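Local coordinates for uncharacterized protein (Plasmodium falciparum, PDB 1ZSO) that is of unknown function but probably binds zinc, as a member of a eukaryotic family of CXXC-motif proteins, at residues R25-D30 with N122-D127. Numbering follows the deposited sequence.
Sequences RLFCDD and NFIVED
The ring of F27 lies between I124 and R25 on one face of an antiparallel strand pair. I124 CB sits over one side of the ring, 3.9 Å from its centroid and 17° off the normal, in a CH-pi contact, while CG2 reaches F27 CZ at 3.4 Å. Across the opposite ring face, offset toward the rim, lies the R25 guanidinium, with NH1 3.1 Å above the ring plane. The F27 ring reaches this place because CG stands between the backbone N and the carbonyl carbon (chi1 63°), which folds it over the neighbouring strand. From CG to NE the R25 chain is extended, and it meets E126 side-on: NE and NH2 both donate to OE1. The NE bond is 3.1 Å long and runs nearly along the C-O axis of OE1, whereas NH2 approaches the same oxygen from above the carboxylate plane. OE1 itself lies in the guanidinium plane, but the two flat groups are turned 63° apart. Beneath these side chains, F27 and I124 form a hydrogen-bonded pair, with I124 N to F27 O at 2.8 Å and a return bond from F27 N to I124 O. R25 and E126 are paired likewise, although the bond from R25 N is weak. On the other face the contact is apolar: L26 CD1 touches V125 CG2 and F123 CB, both at 3.7 Å, and L26 and V125 rest on I156 of strand 152-163. This pairing therefore joins the two inner strands of a four-stranded antiparallel sheet, turning the side that carries L26, F123 and V125, all buried, toward the larger sheet. On the partly exposed face, the salt bridge probably fixes the guanidinium's rotation and keeps it flat against F27, coupling ionic and aromatic contacts.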
loop_
_atom_site.group_PDB
_atom_site.type_symbol
_atom_site.label_atom_id
_atom_site.label_comp_id
_atom_site.label_asym_id
_atom_site.label_seq_id
_atom_site.Cartn_x
_atom_site.Cartn_y
_atom_site.Cartn_z
ATOM N N ARG B 25 -29.066 -10.322 2.937
ATOM C CA ARG B 25 -27.631 -10.538 2.869
ATOM C C ARG B 25 -26.898 -9.262 3.205
ATOM O O ARG B 25 -27.375 -8.150 2.945
ATOM C CB ARG B 25 -27.186 -11.052 1.483
ATOM C CG ARG B 25 -27.679 -10.184 0.332
ATOM C CD ARG B 25 -26.859 -10.335 -0.953
ATOM N NE ARG B 25 -27.535 -9.656 -2.064
ATOM C CZ ARG B 25 -26.956 -9.170 -3.170
ATOM N NH1 ARG B 25 -25.642 -9.253 -3.383
ATOM N NH2 ARG B 25 -27.729 -8.586 -4.081
ATOM N N LEU B 26 -25.746 -9.472 3.827
ATOM C CA LEU B 26 -24.747 -8.465 4.071
ATOM C C LEU B 26 -23.612 -8.861 3.153
ATOM O O LEU B 26 -23.333 -10.059 3.000
ATOM C CB LEU B 26 -24.319 -8.542 5.538
ATOM C CG LEU B 26 -23.084 -7.813 6.037
ATOM C CD1 LEU B 26 -23.157 -6.249 6.053
ATOM C CD2 LEU B 26 -22.807 -8.360 7.404
ATOM N N PHE B 27 -22.993 -7.888 2.491
ATOM C CA PHE B 27 -21.906 -8.200 1.580
ATOM C C PHE B 27 -21.120 -6.968 1.282
ATOM O O PHE B 27 -21.503 -5.875 1.700
ATOM C CB PHE B 27 -22.408 -8.852 0.276
ATOM C CG PHE B 27 -23.308 -7.974 -0.581
ATOM C CD1 PHE B 27 -24.585 -7.634 -0.160
ATOM C CD2 PHE B 27 -22.892 -7.561 -1.845
ATOM C CE1 PHE B 27 -25.405 -6.855 -0.944
ATOM C CE2 PHE B 27 -23.694 -6.774 -2.639
ATOM C CZ PHE B 27 -24.957 -6.423 -2.196
ATOM N N CYS B 28 -20.012 -7.141 0.562
ATOM C CA CYS B 28 -19.247 -6.005 0.077
ATOM C C CYS B 28 -18.782 -6.172 -1.372
ATOM O O CYS B 28 -18.869 -7.257 -1.939
ATOM C CB CYS B 28 -18.083 -5.754 0.998
ATOM S SG CYS B 28 -17.132 -7.210 1.391
ATOM N N ASP B 29 -18.324 -5.082 -1.979
ATOM C CA ASP B 29 -17.947 -5.096 -3.385
ATOM C C ASP B 29 -16.429 -4.935 -3.545
ATOM O O ASP B 29 -15.682 -5.112 -2.597
ATOM C CB ASP B 29 -18.712 -3.993 -4.131
ATOM C CG ASP B 29 -18.197 -2.577 -3.807
ATOM O OD1 ASP B 29 -18.252 -1.706 -4.712
ATOM O OD2 ASP B 29 -17.725 -2.328 -2.665
ATOM N N ASP B 30 -15.991 -4.597 -4.752
ATOM C CA ASP B 30 -14.569 -4.426 -5.063
ATOM C C ASP B 30 -13.964 -3.197 -4.425
ATOM O O ASP B 30 -12.756 -3.145 -4.229
ATOM C CB ASP B 30 -14.366 -4.335 -6.566
ATOM C CG ASP B 30 -14.483 -5.682 -7.255
ATOM O OD1 ASP B 30 -14.786 -6.676 -6.568
ATOM O OD2 ASP B 30 -14.265 -5.743 -8.492
ATOM N N ASN B 122 -17.929 0.374 4.167
ATOM C CA ASN B 122 -18.408 0.230 2.804
ATOM C C ASN B 122 -19.141 -1.100 2.637
ATOM O O ASN B 122 -19.065 -1.718 1.584
ATOM C CB ASN B 122 -17.327 0.337 1.663
ATOM C CG ASN B 122 -15.961 0.869 2.102
ATOM O OD1 ASN B 122 -15.229 0.252 2.885
ATOM N ND2 ASN B 122 -15.560 1.956 1.473
ATOM N N PHE B 123 -19.877 -1.545 3.637
ATOM C CA PHE B 123 -20.685 -2.756 3.429
ATOM C C PHE B 123 -21.954 -2.379 2.703
ATOM O O PHE B 123 -22.311 -1.221 2.630
ATOM C CB PHE B 123 -21.029 -3.461 4.734
ATOM C CG PHE B 123 -19.864 -4.117 5.389
ATOM C CD1 PHE B 123 -19.469 -5.377 5.001
ATOM C CD2 PHE B 123 -19.153 -3.472 6.397
ATOM C CE1 PHE B 123 -18.392 -5.993 5.588
ATOM C CE2 PHE B 123 -18.092 -4.083 7.004
ATOM C CZ PHE B 123 -17.712 -5.366 6.603
ATOM N N ILE B 124 -22.595 -3.384 2.127
ATOM C CA ILE B 124 -23.825 -3.240 1.392
ATOM C C ILE B 124 -24.767 -4.230 2.067
ATOM O O ILE B 124 -24.365 -5.332 2.463
ATOM C CB ILE B 124 -23.659 -3.546 -0.121
ATOM C CG1 ILE B 124 -22.472 -2.747 -0.689
ATOM C CG2 ILE B 124 -24.977 -3.237 -0.924
ATOM C CD1 ILE B 124 -22.144 -3.037 -2.156
ATOM N N VAL B 125 -26.007 -3.794 2.260
ATOM C CA VAL B 125 -27.035 -4.663 2.778
ATOM C C VAL B 125 -28.248 -4.649 1.847
ATOM O O VAL B 125 -28.672 -3.596 1.371
ATOM C CB VAL B 125 -27.460 -4.229 4.162
ATOM C CG1 VAL B 125 -28.779 -4.856 4.504
ATOM C CG2 VAL B 125 -26.375 -4.588 5.170
ATOM N N GLU B 126 -28.778 -5.836 1.585
ATOM C CA GLU B 126 -30.098 -5.982 0.972
ATOM C C GLU B 126 -31.017 -6.451 2.081
ATOM O O GLU B 126 -30.624 -7.324 2.840
ATOM C CB GLU B 126 -30.088 -7.014 -0.159
ATOM C CG GLU B 126 -31.442 -7.068 -0.917
ATOM C CD GLU B 126 -31.413 -7.967 -2.122
ATOM O OE1 GLU B 126 -30.440 -8.742 -2.250
ATOM O OE2 GLU B 126 -32.362 -7.895 -2.948
ATOM N N ASP B 127 -32.215 -5.872 2.196
ATOM C CA ASP B 127 -33.193 -6.363 3.175
ATOM C C ASP B 127 -34.152 -7.340 2.510
ATOM O O ASP B 127 -34.073 -7.532 1.309
ATOM C CB ASP B 127 -33.935 -5.218 3.888
ATOM C CG ASP B 127 -34.871 -4.418 2.963
ATOM O OD1 ASP B 127 -35.400 -4.930 1.958
ATOM O OD2 ASP B 127 -35.100 -3.244 3.280
#